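Local coordinates for diaminopimelate decarboxylase (Phaeodactylum tricornutum, PDB 7JPJ), which probably catalyses the pyridoxal phosphate-dependent decarboxylation of diaminopimelate to lysine, working as an obligate dimer, at residues 15-20 with 332-337; 57-62 with 87-92. One frame throughout, in Å; residues are numbered along the deposited sequence.

Contact 1 of 2, residues 15-20 with 332-337; sequences ETAKAC and TILPGS
Ala17 and Leu334 make the buried, apolar part of the contact where helix 14-24 packs on the end of strand 331-334, an edge of the mixed beta-sheet that makes up the beta-domain of this fold-type III PLP enzyme. Leu334 CD1 meets Ala17 CB at 4.2 Å, a plain van der Waals contact between methyl groups. The leucine reaches it because CD1 is anti to CA (chi2 168°), which carries that branch away from the strand and toward the helix. Alanine suits the helical site: its single methyl lets the strand come near, with the CA atoms of Ala17 and Leu334 8.4 Å apart. Pro14, at the start of the same helix, also packs on Leu334, while Ile333, its neighbour in the strand, turns instead to Leu378 and Arg379 of strand 373-379.

Further along both segments, at Lys18 and at Ser337 three residues past Leu334, the contact becomes looser and more exposed. These two meet through the aliphatic part of the lysine rather than its charge. Lysine fits such a margin, since its methylenes can lie against the protein while the amine stays at the surface. Beyond the strand the chain turns at Gly336, whose N is hydrogen-bonded to Asp385 OD1, and Ser337 OG is hydrogen-bonded to Asp342 OD2. The serine hydroxyl is thus bound within its own loop, and it is the backbone atom Ser337 O that Lys18 CD approaches, at 3.9 Å.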
ATOM      1  N   GLU A  15      28.939 -12.205   0.435  1.00 23.34           N
ATOM      2  CA  GLU A  15      28.896 -13.353   1.334  1.00 23.34           C
ATOM      3  C   GLU A  15      27.786 -13.202   2.369  1.00 23.40           C
ATOM      4  O   GLU A  15      27.063 -14.164   2.658  1.00 23.66           O
ATOM      5  CB  GLU A  15      30.248 -13.534   2.024  1.00 23.53           C
ATOM      6  CG  GLU A  15      31.346 -14.114   1.137  1.00 23.92           C
ATOM      7  CD  GLU A  15      31.997 -13.076   0.232  1.00 24.41           C
ATOM      8  OE1 GLU A  15      31.599 -11.890   0.295  1.00 24.14           O
ATOM      9  OE2 GLU A  15      32.913 -13.447  -0.537  1.00 24.98           O
ATOM     10  N   THR A  16      27.639 -12.003   2.938  1.00 21.87           N
ATOM     11  CA  THR A  16      26.602 -11.780   3.941  1.00 22.29           C
ATOM     12  C   THR A  16      25.206 -11.852   3.334  1.00 22.80           C
ATOM     13  O   THR A  16      24.253 -12.237   4.023  1.00 23.28           O
ATOM     14  CB  THR A  16      26.799 -10.425   4.621  1.00 22.18           C
ATOM     15  OG1 THR A  16      28.197 -10.183   4.820  1.00 21.80           O
ATOM     16  CG2 THR A  16      26.100 -10.406   5.969  1.00 22.61           C
ATOM     17  N   ALA A  17      25.062 -11.479   2.060  1.00 21.10           N
ATOM     18  CA  ALA A  17      23.757 -11.543   1.410  1.00 21.39           C
ATOM     19  C   ALA A  17      23.313 -12.988   1.215  1.00 21.74           C
ATOM     20  O   ALA A  17      22.174 -13.346   1.534  1.00 22.40           O
ATOM     21  CB  ALA A  17      23.797 -10.800   0.073  1.00 20.86           C
ATOM     22  N   LYS A  18      24.171 -13.853   0.688  1.00 21.73           N
ATOM     23  CA  LYS A  18      23.804 -15.282   0.558  1.00 22.06           C
ATOM     24  C   LYS A  18      23.548 -15.902   1.930  1.00 22.54           C
ATOM     25  O   LYS A  18      22.701 -16.775   2.004  1.00 23.12           O
ATOM     26  CB  LYS A  18      24.866 -16.093  -0.185  1.00 21.34           C
ATOM     27  CG  LYS A  18      24.355 -16.977  -1.309  1.00 21.65           C
ATOM     28  CD  LYS A  18      25.260 -18.155  -1.569  1.00 21.32           C
ATOM     29  CE  LYS A  18      24.509 -19.460  -1.718  1.00 21.64           C
ATOM     30  NZ  LYS A  18      25.374 -20.534  -2.260  1.00 21.09           N
ATOM     31  N   ALA A  19      24.248 -15.459   2.972  1.00 21.43           N
ATOM     32  CA  ALA A  19      23.981 -16.009   4.297  1.00 21.76           C
ATOM     33  C   ALA A  19      22.557 -15.702   4.748  1.00 22.60           C
ATOM     34  O   ALA A  19      21.904 -16.541   5.381  1.00 23.08           O
ATOM     35  CB  ALA A  19      24.996 -15.468   5.306  1.00 21.25           C
ATOM     36  N   CYS A  20      22.059 -14.502   4.427  1.00 19.95           N
ATOM     37  CA  CYS A  20      20.682 -14.153   4.763  1.00 20.51           C
ATOM     38  C   CYS A  20      19.688 -14.979   3.960  1.00 20.92           C
ATOM     39  O   CYS A  20      18.689 -15.463   4.505  1.00 21.32           O
ATOM     40  CB  CYS A  20      20.444 -12.665   4.517  1.00 20.21           C
ATOM     41  SG  CYS A  20      21.491 -11.569   5.469  1.00 19.61           S
ATOM     42  N   THR A 332      22.052  -1.711  -4.979  1.00 19.72           N
ATOM     43  CA  THR A 332      23.309  -2.370  -5.296  1.00 19.61           C
ATOM     44  C   THR A 332      23.015  -3.776  -5.791  1.00 19.70           C
ATOM     45  O   THR A 332      22.179  -4.483  -5.217  1.00 19.89           O
ATOM     46  CB  THR A 332      24.241  -2.424  -4.078  1.00 19.93           C
ATOM     47  OG1 THR A 332      24.625  -1.095  -3.708  1.00 20.00           O
ATOM     48  CG2 THR A 332      25.491  -3.233  -4.390  1.00 21.00           C
ATOM     49  N   ILE A 333      23.699  -4.179  -6.857  1.00 19.72           N
ATOM     50  CA  ILE A 333      23.550  -5.506  -7.438  1.00 19.99           C
ATOM     51  C   ILE A 333      24.805  -6.306  -7.125  1.00 21.53           C
ATOM     52  O   ILE A 333      25.915  -5.905  -7.497  1.00 22.68           O
ATOM     53  CB  ILE A 333      23.296  -5.436  -8.949  1.00 19.91           C
ATOM     54  CG1 ILE A 333      21.893  -4.890  -9.209  1.00 19.03           C
ATOM     55  CG2 ILE A 333      23.478  -6.808  -9.584  1.00 20.56           C
ATOM     56  CD1 ILE A 333      21.621  -4.604 -10.657  1.00 19.17           C
ATOM     57  N   LEU A 334      24.629  -7.437  -6.441  1.00 21.06           N
ATOM     58  CA  LEU A 334      25.709  -8.328  -6.045  1.00 22.70           C
ATOM     59  C   LEU A 334      25.618  -9.648  -6.805  1.00 23.30           C
ATOM     60  O   LEU A 334      24.530 -10.047  -7.232  1.00 22.32           O
ATOM     61  CB  LEU A 334      25.668  -8.604  -4.537  1.00 22.92           C
ATOM     62  CG  LEU A 334      25.823  -7.363  -3.653  1.00 22.48           C
ATOM     63  CD1 LEU A 334      25.476  -7.675  -2.207  1.00 22.44           C
ATOM     64  CD2 LEU A 334      27.232  -6.799  -3.767  1.00 23.89           C
ATOM     65  N   PRO A 335      26.740 -10.345  -6.997  1.00 21.46           N
ATOM     66  CA  PRO A 335      26.701 -11.608  -7.746  1.00 21.98           C
ATOM     67  C   PRO A 335      25.918 -12.674  -6.997  1.00 21.58           C
ATOM     68  O   PRO A 335      26.105 -12.877  -5.795  1.00 21.53           O
ATOM     69  CB  PRO A 335      28.179 -11.989  -7.882  1.00 23.36           C
ATOM     70  CG  PRO A 335      28.853 -11.284  -6.748  1.00 23.42           C
ATOM     71  CD  PRO A 335      28.109  -9.993  -6.582  1.00 22.41           C
ATOM     72  N   GLY A 336      25.033 -13.361  -7.724  1.00 23.44           N
ATOM     73  CA  GLY A 336      24.321 -14.506  -7.176  1.00 22.48           C
ATOM     74  C   GLY A 336      25.221 -15.651  -6.756  1.00 22.69           C
ATOM     75  O   GLY A 336      24.737 -16.610  -6.145  1.00 22.26           O
ATOM     76  N   SER A 337      26.511 -15.580  -7.080  1.00 23.44           N
ATOM     77  CA  SER A 337      27.457 -16.575  -6.590  1.00 23.74           C
ATOM     78  C   SER A 337      27.702 -16.412  -5.096  1.00 23.89           C
ATOM     79  O   SER A 337      27.882 -17.401  -4.376  1.00 23.87           O
ATOM     80  CB  SER A 337      28.768 -16.466  -7.363  1.00 24.49           C
ATOM     81  OG  SER A 337      29.872 -16.741  -6.520  1.00 24.92           O
TER

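Contact 2 of 2, residues 57-62 with 87-92; sequences YAMKAC and RRAMDA
Met59 bridges to the helix 83-91 through the last two atoms of its side chain, meeting Ala89 and Arg88. At its root the residue leans on Tyr57: Met59 CA lies 3.6 Å above one face of the phenol ring, toward the rim, and CB is 4.0 Å from Tyr57 CE2. CG sits between the backbone N and the carbonyl carbon (chi1 58°); it touches nothing of residues 87-92 itself but carries the chain toward them. SD then reaches Ala89 CB at 4.1 Å, where the small methyl of alanine lets the bulky sulfur settle. A bend at the last torsion (chi3 -64°) turns CE to lie alongside the aliphatic stem of Arg88, 4.3 Å from Arg88 CD and nearly as near to its CB and CG. A flexible, unbranched methionine is well suited to such a bent path, and Leu68 of helix 65-73 packs on it too.

Arg88 serves two environments: its methylenes receive the methionine, while its guanidinium reaches Ser406 and, by a salt bridge, Glu437, both of the second subunit. Tyr57 OH donates to Cys62 O over 2.6 Å, joining residues that flank the 3-10 turn 59-61, which carries Lys60. A turn at the C-terminal end of strand 53-58, backed by the helix following the next parallel strand, is the setting of the predicted cofactor lysine in the TIM-barrel domain of this decarboxylase family.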
ATOM      1  N   TYR A  57      10.614   5.212  20.288  1.00 17.82           N
ATOM      2  CA  TYR A  57      10.617   4.636  18.950  1.00 17.80           C
ATOM      3  C   TYR A  57       9.196   4.630  18.399  1.00 17.33           C
ATOM      4  O   TYR A  57       8.287   4.072  19.021  1.00 17.79           O
ATOM      5  CB  TYR A  57      11.190   3.220  18.972  1.00 18.03           C
ATOM      6  CG  TYR A  57      11.040   2.472  17.662  1.00 17.84           C
ATOM      7  CD1 TYR A  57      11.315   3.090  16.446  1.00 17.57           C
ATOM      8  CD2 TYR A  57      10.635   1.145  17.641  1.00 18.00           C
ATOM      9  CE1 TYR A  57      11.180   2.409  15.249  1.00 17.54           C
ATOM     10  CE2 TYR A  57      10.503   0.456  16.450  1.00 17.90           C
ATOM     11  CZ  TYR A  57      10.775   1.093  15.258  1.00 17.75           C
ATOM     12  OH  TYR A  57      10.640   0.409  14.071  1.00 17.73           O
ATOM     13  N   ALA A  58       9.007   5.256  17.241  1.00 17.65           N
ATOM     14  CA  ALA A  58       7.726   5.240  16.538  1.00 16.78           C
ATOM     15  C   ALA A  58       7.600   3.897  15.828  1.00 18.34           C
ATOM     16  O   ALA A  58       7.960   3.752  14.660  1.00 18.36           O
ATOM     17  CB  ALA A  58       7.634   6.404  15.558  1.00 15.16           C
ATOM     18  N   MET A  59       7.070   2.901  16.544  1.00 17.26           N
ATOM     19  CA  MET A  59       7.103   1.524  16.060  1.00 18.71           C
ATOM     20  C   MET A  59       6.323   1.323  14.769  1.00 18.35           C
ATOM     21  O   MET A  59       6.478   0.272  14.135  1.00 18.74           O
ATOM     22  CB  MET A  59       6.555   0.567  17.119  1.00 19.26           C
ATOM     23  CG  MET A  59       5.138   0.880  17.563  1.00 17.90           C
ATOM     24  SD  MET A  59       4.557  -0.242  18.847  1.00 17.73           S
ATOM     25  CE  MET A  59       4.570  -1.797  17.962  1.00 18.62           C
ATOM     26  N   LYS A  60       5.489   2.289  14.370  1.00 20.60           N
ATOM     27  CA  LYS A  60       4.765   2.181  13.107  1.00 20.33           C
ATOM     28  C   LYS A  60       5.702   2.055  11.914  1.00 20.94           C
ATOM     29  O   LYS A  60       5.271   1.615  10.844  1.00 21.16           O
ATOM     30  CB  LYS A  60       3.847   3.391  12.920  1.00 17.81           C
ATOM     31  CG  LYS A  60       4.578   4.670  12.539  1.00 17.08           C
ATOM     32  CD  LYS A  60       3.720   5.899  12.788  1.00 16.30           C
ATOM     33  CE  LYS A  60       4.472   7.176  12.454  1.00 15.86           C
ATOM     34  NZ  LYS A  60       3.754   8.386  12.935  1.00 15.68           N
ATOM     35  N   ALA A  61       6.974   2.428  12.074  1.00 18.70           N
ATOM     36  CA  ALA A  61       7.932   2.329  10.981  1.00 18.70           C
ATOM     37  C   ALA A  61       8.420   0.900  10.773  1.00 19.24           C
ATOM     38  O   ALA A  61       8.741   0.522   9.642  1.00 19.39           O
ATOM     39  CB  ALA A  61       9.115   3.261  11.241  1.00 17.98           C
ATOM     40  N   CYS A  62       8.484   0.102  11.843  1.00 19.48           N
ATOM     41  CA  CYS A  62       8.882  -1.301  11.784  1.00 19.48           C
ATOM     42  C   CYS A  62       8.558  -1.997  13.102  1.00 19.65           C
ATOM     43  O   CYS A  62       9.289  -1.836  14.088  1.00 19.45           O
ATOM     44  CB  CYS A  62      10.372  -1.439  11.476  1.00 19.20           C
ATOM     45  SG  CYS A  62      10.856  -3.140  11.106  1.00 19.49           S
ATOM     46  N   ARG A  87      -0.876  -2.973  22.525  1.00 20.29           N
ATOM     47  CA  ARG A  87      -0.945  -4.382  22.898  1.00 20.53           C
ATOM     48  C   ARG A  87       0.154  -5.194  22.228  1.00 20.08           C
ATOM     49  O   ARG A  87       0.589  -6.214  22.772  1.00 20.42           O
ATOM     50  CB  ARG A  87      -2.320  -4.949  22.541  1.00 20.74           C
ATOM     51  CG  ARG A  87      -3.451  -4.484  23.448  1.00 21.64           C
ATOM     52  CD  ARG A  87      -4.459  -5.603  23.692  1.00 22.39           C
ATOM     53  NE  ARG A  87      -5.585  -5.173  24.518  1.00 23.28           N
ATOM     54  CZ  ARG A  87      -5.652  -5.335  25.839  1.00 24.20           C
ATOM     55  NH1 ARG A  87      -4.654  -5.917  26.490  1.00 24.26           N
ATOM     56  NH2 ARG A  87      -6.719  -4.915  26.508  1.00 24.86           N
ATOM     57  N   ARG A  88       0.615  -4.762  21.053  1.00 19.72           N
ATOM     58  CA  ARG A  88       1.694  -5.469  20.373  1.00 19.36           C
ATOM     59  C   ARG A  88       3.023  -5.271  21.096  1.00 19.42           C
ATOM     60  O   ARG A  88       3.774  -6.230  21.311  1.00 19.59           O
ATOM     61  CB  ARG A  88       1.786  -4.997  18.920  1.00 18.73           C
ATOM     62  CG  ARG A  88       2.702  -5.824  18.035  1.00 18.46           C
ATOM     63  CD  ARG A  88       2.596  -5.378  16.582  1.00 17.97           C
ATOM     64  NE  ARG A  88       3.365  -6.235  15.683  1.00 17.85           N
ATOM     65  CZ  ARG A  88       3.340  -6.143  14.357  1.00 17.56           C
ATOM     66  NH1 ARG A  88       2.579  -5.232  13.767  1.00 17.31           N
ATOM     67  NH2 ARG A  88       4.074  -6.962  13.620  1.00 17.59           N
ATOM     68  N   ALA A  89       3.328  -4.027  21.482  1.00 19.25           N
ATOM     69  CA  ALA A  89       4.587  -3.750  22.166  1.00 19.41           C
ATOM     70  C   ALA A  89       4.667  -4.467  23.502  1.00 20.07           C
ATOM     71  O   ALA A  89       5.752  -4.893  23.915  1.00 20.16           O
ATOM     72  CB  ALA A  89       4.765  -2.245  22.367  1.00 19.55           C
ATOM     73  N   MET A  90       3.535  -4.609  24.192  1.00 19.71           N
ATOM     74  CA  MET A  90       3.549  -5.308  25.469  1.00 20.39           C
ATOM     75  C   MET A  90       3.791  -6.799  25.282  1.00 20.48           C
ATOM     76  O   MET A  90       4.295  -7.462  26.194  1.00 21.04           O
ATOM     77  CB  MET A  90       2.241  -5.055  26.216  1.00 20.94           C
ATOM     78  CG  MET A  90       2.160  -3.663  26.814  1.00 21.14           C
ATOM     79  SD  MET A  90       0.724  -3.421  27.870  1.00 22.48           S
ATOM     80  CE  MET A  90      -0.595  -3.837  26.729  1.00 22.04           C
ATOM     81  N   ASP A  91       3.453  -7.340  24.107  1.00 21.76           N
ATOM     82  CA  ASP A  91       3.761  -8.737  23.823  1.00 21.91           C
ATOM     83  C   ASP A  91       5.259  -8.957  23.659  1.00 21.64           C
ATOM     84  O   ASP A  91       5.762 -10.042  23.973  1.00 21.95           O
ATOM     85  CB  ASP A  91       3.015  -9.197  22.573  1.00 21.49           C
ATOM     86  CG  ASP A  91       1.612  -9.682  22.880  1.00 22.08           C
ATOM     87  OD1 ASP A  91       1.347 -10.015  24.055  1.00 22.90           O
ATOM     88  OD2 ASP A  91       0.773  -9.730  21.951  1.00 21.86           O
ATOM     89  N   ALA A  92       5.986  -7.946  23.178  1.00 20.36           N
ATOM     90  CA  ALA A  92       7.431  -8.035  22.995  1.00 20.25           C
ATOM     91  C   ALA A  92       8.212  -7.778  24.277  1.00 20.75           C
ATOM     92  O   ALA A  92       9.449  -7.771  24.239  1.00 20.56           O
ATOM     93  CB  ALA A  92       7.883  -7.051  21.914  1.00 19.60           C
TER

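Overall arrangement
The two contacts belong to different domains: contact 1 lies in the beta-domain and contact 2 in the pyridoxal-binding barrel, with centres 30 Å apart and nearest atoms about 15 Å apart. Contact 2 is nested in the loop closed by contact 1, since the chain starts in the beta-domain, builds the barrel and returns. Contact 1 is remote from the active site and the d-lysine pocket and touches no other subunit. Contact 2 holds Lys60, the predicted attachment point of the cofactor, which is not attached here; Cys357 of the second subunit, a predicted proton donor, packs on it. The d-lysine bound in this crystal is held by Lys240, Val241, Arg243 and Arg321.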